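Local structure of histidine acid phosphatase (Hafnia alvei, 4ARU) at residues E222-E227 / N247-L252; F8-V13 / E66-Q71. The protein belongs to branch 2 of the histidine phosphatase superfamily, enzymes built from a helix-flanked mixed beta-sheet and an attached largely helical region. One frame throughout, in Å; residues are numbered along the deposited sequence.

Interaction 1: residues E222-E227 / N247-L252; sequences EIFLLE and NSLLKL
E222 and L250 mark where the two helical segments come closest, CA to CA 7.0 Å, with the short axes 10.1 Å apart and their N-to-C directions at 128°, an oblique and more nearly antiparallel pairing. No hydrogen bond joins them, and the 168 Å² buried between them comes from five buried side chains.

L250 carries the largest share. Its isobutyl group lies at about a right angle to that of L225, whose CD1 rests against L250 CG at 4.1 Å and lies nearly as close to L250 CD2. L225 reaches this place because CG stands opposite the backbone N (chi1 -175°), which sends the branch out toward the other helix. The remaining methyl of L250, CD1, lies 4.1 Å from E222 OE1, a van der Waals contact with a carboxylate oxygen. E222 OE2 forms a salt bridge with R18, and OE1 lies close to OD2 of D328, a second acid. Alongside this pair, L249 CD1 approaches F224 CD2 at 4.4 Å, meeting the ring obliquely. M168 and V171 bring helix 162-172 against F224, while W246, on helix 243-262 itself, touches F224 and L225.

The E222 side chain is about 5 Å from a bound L(+)-tartaric acid, probably from the crystallisation liquor, which may mark a pocket. Helices 213-229 and 243-262 thus pack through leucines and a phenylalanine, while E222 ties the pair to R18, the first residue of the RHGxRxP signature of branch 2 histidine phosphatases.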
loop_
_atom_site.group_PDB
_atom_site.type_symbol
_atom_site.label_atom_id
_atom_site.label_comp_id
_atom_site.label_asym_id
_atom_site.label_seq_id
_atom_site.Cartn_x
_atom_site.Cartn_y
_atom_site.Cartn_z
ATOM N N GLU A 222 -10.503 8.327 -0.807
ATOM C CA GLU A 222 -9.958 7.371 0.139
ATOM C C GLU A 222 -10.612 7.504 1.524
ATOM O O GLU A 222 -10.877 6.480 2.203
ATOM C CB GLU A 222 -8.421 7.506 0.188
ATOM C CG GLU A 222 -7.752 6.639 1.204
ATOM C CD GLU A 222 -7.722 5.162 0.863
ATOM O OE1 GLU A 222 -7.957 4.775 -0.332
ATOM O OE2 GLU A 222 -7.470 4.361 1.791
ATOM N N ILE A 223 -10.901 8.726 1.944
ATOM C CA ILE A 223 -11.590 8.896 3.225
ATOM C C ILE A 223 -12.970 8.215 3.185
ATOM O O ILE A 223 -13.378 7.562 4.150
ATOM C CB ILE A 223 -11.669 10.376 3.671
ATOM C CG1 ILE A 223 -10.237 10.827 3.998
ATOM C CG2 ILE A 223 -12.701 10.546 4.791
ATOM C CD1 ILE A 223 -10.104 12.314 4.175
ATOM N N PHE A 224 -13.730 8.355 2.091
ATOM C CA PHE A 224 -15.013 7.692 2.013
ATOM C C PHE A 224 -14.839 6.176 2.104
ATOM O O PHE A 224 -15.604 5.513 2.784
ATOM C CB PHE A 224 -15.729 8.046 0.709
ATOM C CG PHE A 224 -16.025 9.516 0.530
ATOM C CD1 PHE A 224 -16.292 10.373 1.585
ATOM C CD2 PHE A 224 -16.077 10.033 -0.737
ATOM C CE1 PHE A 224 -16.582 11.718 1.373
ATOM C CE2 PHE A 224 -16.370 11.387 -0.962
ATOM C CZ PHE A 224 -16.612 12.221 0.084
ATOM N N LEU A 225 -13.835 5.640 1.418
ATOM C CA LEU A 225 -13.601 4.208 1.470
ATOM C C LEU A 225 -13.284 3.785 2.917
ATOM O O LEU A 225 -13.719 2.733 3.388
ATOM C CB LEU A 225 -12.437 3.858 0.562
ATOM C CG LEU A 225 -12.199 2.339 0.465
ATOM C CD1 LEU A 225 -12.062 1.962 -0.978
ATOM C CD2 LEU A 225 -11.035 1.849 1.278
ATOM N N LEU A 226 -12.481 4.600 3.585
ATOM C CA LEU A 226 -12.150 4.334 4.988
ATOM C C LEU A 226 -13.378 4.372 5.884
ATOM O O LEU A 226 -13.544 3.520 6.737
ATOM C CB LEU A 226 -11.056 5.249 5.526
ATOM C CG LEU A 226 -9.672 5.083 4.908
ATOM C CD1 LEU A 226 -8.694 6.227 5.246
ATOM C CD2 LEU A 226 -9.074 3.775 5.364
ATOM N N GLU A 227 -14.269 5.334 5.659
ATOM C CA GLU A 227 -15.504 5.420 6.433
ATOM C C GLU A 227 -16.315 4.120 6.265
ATOM O O GLU A 227 -16.875 3.579 7.195
ATOM C CB GLU A 227 -16.377 6.565 5.950
ATOM C CG GLU A 227 -15.822 7.969 6.257
ATOM C CD GLU A 227 -16.634 9.075 5.621
ATOM O OE1 GLU A 227 -17.568 8.745 4.871
ATOM O OE2 GLU A 227 -16.359 10.273 5.889
ATOM N N ASN A 247 -16.203 3.001 -8.000
ATOM C CA ASN A 247 -15.079 2.860 -8.926
ATOM C C ASN A 247 -14.680 4.176 -9.507
ATOM O O ASN A 247 -13.486 4.422 -9.662
ATOM C CB ASN A 247 -15.398 1.856 -10.050
ATOM C CG ASN A 247 -15.541 0.417 -9.555
ATOM O OD1 ASN A 247 -15.091 0.077 -8.466
ATOM N ND2 ASN A 247 -16.190 -0.400 -10.329
ATOM N N SER A 248 -15.642 5.020 -9.827
ATOM C CA SER A 248 -15.359 6.299 -10.452
ATOM C C SER A 248 -14.624 7.206 -9.475
ATOM O O SER A 248 -13.654 7.871 -9.838
ATOM C CB SER A 248 -16.681 6.939 -10.911
ATOM O OG SER A 248 -16.433 8.255 -11.416
ATOM N N LEU A 249 -15.017 7.228 -8.210
ATOM C CA LEU A 249 -14.307 8.065 -7.242
ATOM C C LEU A 249 -12.889 7.556 -6.965
ATOM O O LEU A 249 -11.901 8.321 -6.907
ATOM C CB LEU A 249 -15.081 8.112 -5.937
ATOM C CG LEU A 249 -16.463 8.746 -5.997
ATOM C CD1 LEU A 249 -17.283 8.509 -4.704
ATOM C CD2 LEU A 249 -16.351 10.239 -6.347
ATOM N N LEU A 250 -12.741 6.244 -6.816
ATOM C CA LEU A 250 -11.408 5.704 -6.501
ATOM C C LEU A 250 -10.487 5.752 -7.713
ATOM O O LEU A 250 -9.287 5.736 -7.527
ATOM C CB LEU A 250 -11.524 4.276 -5.909
ATOM C CG LEU A 250 -11.612 4.211 -4.356
ATOM C CD1 LEU A 250 -10.398 4.790 -3.600
ATOM C CD2 LEU A 250 -12.901 4.844 -3.882
ATOM N N LYS A 251 -11.034 5.904 -8.912
ATOM C CA LYS A 251 -10.215 6.122 -10.110
ATOM C C LYS A 251 -9.296 7.322 -9.901
ATOM O O LYS A 251 -8.110 7.314 -10.257
ATOM C CB LYS A 251 -11.120 6.350 -11.317
ATOM C CG LYS A 251 -10.339 6.576 -12.592
ATOM C CD LYS A 251 -11.173 6.448 -13.859
ATOM C CE LYS A 251 -12.411 7.265 -13.804
ATOM N NZ LYS A 251 -13.043 7.243 -15.154
ATOM N N LEU A 252 -9.793 8.344 -9.238
ATOM C CA LEU A 252 -9.001 9.541 -8.977
ATOM C C LEU A 252 -7.876 9.247 -8.008
ATOM O O LEU A 252 -6.762 9.733 -8.156
ATOM C CB LEU A 252 -9.890 10.653 -8.405
ATOM C CG LEU A 252 -10.976 11.151 -9.369
ATOM C CD1 LEU A 252 -12.130 11.831 -8.625
ATOM C CD2 LEU A 252 -10.386 12.114 -10.374
#

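Interaction 2: residues F8-V13 / E66-Q71; sequences FQLERV and ERFQQQ. Unlike the reference sequence in segment 8-13: R12 (reference Lys).
Q71 and L10 meet where helix 51-70 ends beside strand 9-18, and the glutamine side chain can be followed along one leucine methyl. Its CB starts 3.8 Å from L10 CD2. CG, placed opposite the carbonyl carbon (chi1 -56°), leads into an extended chain that passes the methyl, and the amide carbon CD again lies 3.8 Å from L10 CD2. At the tip, OE1 is the nearest atom, 3.3 Å from L10 CD2: a van der Waals approach to a methyl and not a hydrogen bond.

L10 CD2 also touches F68 CD1, obliquely to the ring, which continues the apolar surface to V13. V13 was modelled in two conformers; in the one described, CG2 lies 3.7 Å from F68 CE1, again oblique to the ring, and CG1 sits by CZ. A classic beta bulge, with E11 and R12 both opposite R340, is consistent with L10 and V13 pointing to the helix although three residues apart.

The backbones are joined through water. One molecule donates to L10 O at 2.6 Å and to Q71 O at 2.9 Å. A second accepts from L10 N at 2.9 Å and donates to Q71 O at 2.7 Å. Q71 O, on the first residue to leave helical geometry, therefore receives two water bonds. Chemically, the helix end is held to the strand by apolar side-chain packing and solvent-mediated backbone bridges, with no direct hydrogen bond.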
loop_
_atom_site.group_PDB
_atom_site.type_symbol
_atom_site.label_atom_id
_atom_site.label_comp_id
_atom_site.label_asym_id
_atom_site.label_seq_id
_atom_site.Cartn_x
_atom_site.Cartn_y
_atom_site.Cartn_z
ATOM N N PHE A 8 6.958 -28.613 -5.896
ATOM C CA PHE A 8 7.260 -27.255 -5.446
ATOM C C PHE A 8 7.124 -27.167 -3.937
ATOM O O PHE A 8 6.197 -27.735 -3.335
ATOM C CB PHE A 8 6.339 -26.230 -6.121
ATOM C CG PHE A 8 6.853 -25.700 -7.455
ATOM C CD1 PHE A 8 7.280 -26.552 -8.447
ATOM C CD2 PHE A 8 6.853 -24.340 -7.697
ATOM C CE1 PHE A 8 7.741 -26.046 -9.682
ATOM C CE2 PHE A 8 7.294 -23.834 -8.922
ATOM C CZ PHE A 8 7.727 -24.684 -9.895
ATOM N N GLN A 9 8.016 -26.397 -3.343
ATOM C CA GLN A 9 8.025 -26.158 -1.878
ATOM C C GLN A 9 8.099 -24.697 -1.582
ATOM O O GLN A 9 8.910 -24.016 -2.122
ATOM C CB GLN A 9 9.270 -26.824 -1.285
ATOM C CG GLN A 9 9.411 -28.308 -1.526
ATOM C CD GLN A 9 8.384 -29.159 -0.774
ATOM O OE1 GLN A 9 7.752 -28.696 0.176
ATOM N NE2 GLN A 9 8.254 -30.402 -1.175
ATOM N N LEU A 10 7.248 -24.203 -0.679
ATOM C CA LEU A 10 7.300 -22.814 -0.250
ATOM C C LEU A 10 8.330 -22.651 0.862
ATOM O O LEU A 10 8.154 -23.236 1.958
ATOM C CB LEU A 10 5.936 -22.352 0.252
ATOM C CG LEU A 10 5.875 -20.891 0.745
ATOM C CD1 LEU A 10 6.241 -19.865 -0.307
ATOM C CD2 LEU A 10 4.477 -20.616 1.301
ATOM N N GLU A 11 9.431 -21.937 0.609
ATOM C CA GLU A 11 10.533 -21.841 1.589
ATOM C C GLU A 11 10.369 -20.632 2.527
ATOM O O GLU A 11 10.755 -20.702 3.680
ATOM C CB GLU A 11 11.886 -21.747 0.897
ATOM C CG GLU A 11 12.245 -23.073 0.228
ATOM C CD GLU A 11 13.700 -23.221 -0.085
ATOM O OE1 GLU A 11 14.409 -22.199 -0.081
ATOM O OE2 GLU A 11 14.130 -24.366 -0.312
ATOM N N ARG A 12 9.845 -19.525 2.035
ATOM C CA ARG A 12 9.564 -18.382 2.879
ATOM C C ARG A 12 8.837 -17.312 2.161
ATOM O O ARG A 12 8.711 -17.342 0.934
ATOM C CB ARG A 12 10.811 -17.844 3.487
ATOM C CG ARG A 12 11.899 -17.536 2.519
ATOM C CD ARG A 12 13.108 -17.173 3.361
ATOM N NE ARG A 12 14.300 -16.845 2.568
ATOM C CZ ARG A 12 15.184 -17.709 2.105
ATOM N NH1 ARG A 12 15.019 -19.022 2.274
ATOM N NH2 ARG A 12 16.227 -17.242 1.420
ATOM N N VAL A 13 8.331 -16.363 2.928
ATOM C CA VAL A 13 7.455 -15.307 2.431
ATOM C C VAL A 13 7.911 -13.969 2.987
ATOM O O VAL A 13 8.391 -13.890 4.148
ATOM C CB VAL A 13 6.002 -15.573 2.865
ATOM C CG1 VAL A 13 5.062 -14.499 2.361
ATOM C CG2 VAL A 13 5.549 -16.916 2.355
ATOM N N GLU A 66 -3.836 -19.738 7.909
ATOM C CA GLU A 66 -4.416 -20.890 7.237
ATOM C C GLU A 66 -3.670 -21.156 5.931
ATOM O O GLU A 66 -3.423 -22.331 5.632
ATOM C CB GLU A 66 -5.888 -20.679 6.928
ATOM C CG GLU A 66 -6.819 -20.688 8.115
ATOM C CD GLU A 66 -8.289 -20.985 7.765
ATOM O OE1 GLU A 66 -8.601 -21.638 6.749
ATOM O OE2 GLU A 66 -9.157 -20.581 8.567
ATOM N N ARG A 67 -3.323 -20.114 5.171
ATOM C CA ARG A 67 -2.688 -20.292 3.862
ATOM C C ARG A 67 -1.299 -20.887 4.085
ATOM O O ARG A 67 -0.910 -21.873 3.440
ATOM C CB ARG A 67 -2.574 -18.936 3.160
ATOM C CG ARG A 67 -1.772 -18.906 1.855
ATOM C CD ARG A 67 -1.833 -17.466 1.345
ATOM N NE ARG A 67 -0.987 -17.125 0.193
ATOM C CZ ARG A 67 -1.414 -16.560 -0.950
ATOM N NH1 ARG A 67 -2.706 -16.251 -1.166
ATOM N NH2 ARG A 67 -0.520 -16.285 -1.898
ATOM N N PHE A 68 -0.539 -20.331 5.012
ATOM C CA PHE A 68 0.835 -20.787 5.157
ATOM C C PHE A 68 0.941 -22.153 5.843
ATOM O O PHE A 68 1.885 -22.911 5.586
ATOM C CB PHE A 68 1.698 -19.728 5.842
ATOM C CG PHE A 68 1.746 -18.404 5.080
ATOM C CD1 PHE A 68 1.847 -18.367 3.698
ATOM C CD2 PHE A 68 1.657 -17.197 5.758
ATOM C CE1 PHE A 68 1.875 -17.135 2.992
ATOM C CE2 PHE A 68 1.683 -15.991 5.072
ATOM C CZ PHE A 68 1.760 -15.963 3.700
ATOM N N GLN A 69 0.002 -22.501 6.723
ATOM C CA GLN A 69 -0.076 -23.849 7.278
ATOM C C GLN A 69 -0.332 -24.856 6.202
ATOM O O GLN A 69 0.243 -25.932 6.179
ATOM C CB GLN A 69 -1.235 -23.968 8.251
ATOM C CG GLN A 69 -0.869 -23.474 9.610
ATOM C CD GLN A 69 -2.081 -23.341 10.507
ATOM O OE1 GLN A 69 -3.193 -23.104 10.060
ATOM N NE2 GLN A 69 -1.865 -23.500 11.764
ATOM N N GLN A 70 -1.250 -24.524 5.304
ATOM C CA GLN A 70 -1.593 -25.463 4.240
ATOM C C GLN A 70 -0.377 -25.737 3.343
ATOM O O GLN A 70 -0.223 -26.849 2.844
ATOM C CB GLN A 70 -2.756 -24.890 3.422
ATOM C CG GLN A 70 -3.192 -25.784 2.247
ATOM C CD GLN A 70 -4.219 -25.089 1.353
ATOM O OE1 GLN A 70 -4.042 -23.945 0.917
ATOM N NE2 GLN A 70 -5.305 -25.794 1.078
ATOM N N GLN A 71 0.492 -24.731 3.210
ATOM C CA GLN A 71 1.688 -24.813 2.356
ATOM C C GLN A 71 2.912 -25.325 3.141
ATOM O O GLN A 71 4.044 -25.376 2.624
ATOM C CB GLN A 71 1.972 -23.458 1.679
ATOM C CG GLN A 71 0.790 -22.897 0.845
ATOM C CD GLN A 71 0.922 -21.429 0.415
ATOM O OE1 GLN A 71 1.143 -20.497 1.226
ATOM N NE2 GLN A 71 0.742 -21.199 -0.890
HETATM O O HOH W 1 6.848 -25.089 3.320
HETATM O O HOH W 2 4.954 -25.839 0.131
#

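Interaction 2 comes first along the chain, and interaction 1 opens only after it has closed. Their centres are 33 Å apart, on opposite sides of the chain's centre, and their nearest atoms are about 20 Å apart, so neither touches the other. Both belong to the histidine phosphatase fold but to different parts of it: interaction 2 sets helix 51-70 against strand 9-18 of the mixed sheet, whereas interaction 1 pairs helices 213-229 and 243-262. Strand 9-18 nevertheless relates them, since it begins in interaction 2 and ends at R18, the salt-bridge partner of E222. One strand thus spans from a helix-on-sheet contact to the RHGxRxP signature that starts at its C-terminal end, beside the helical pair.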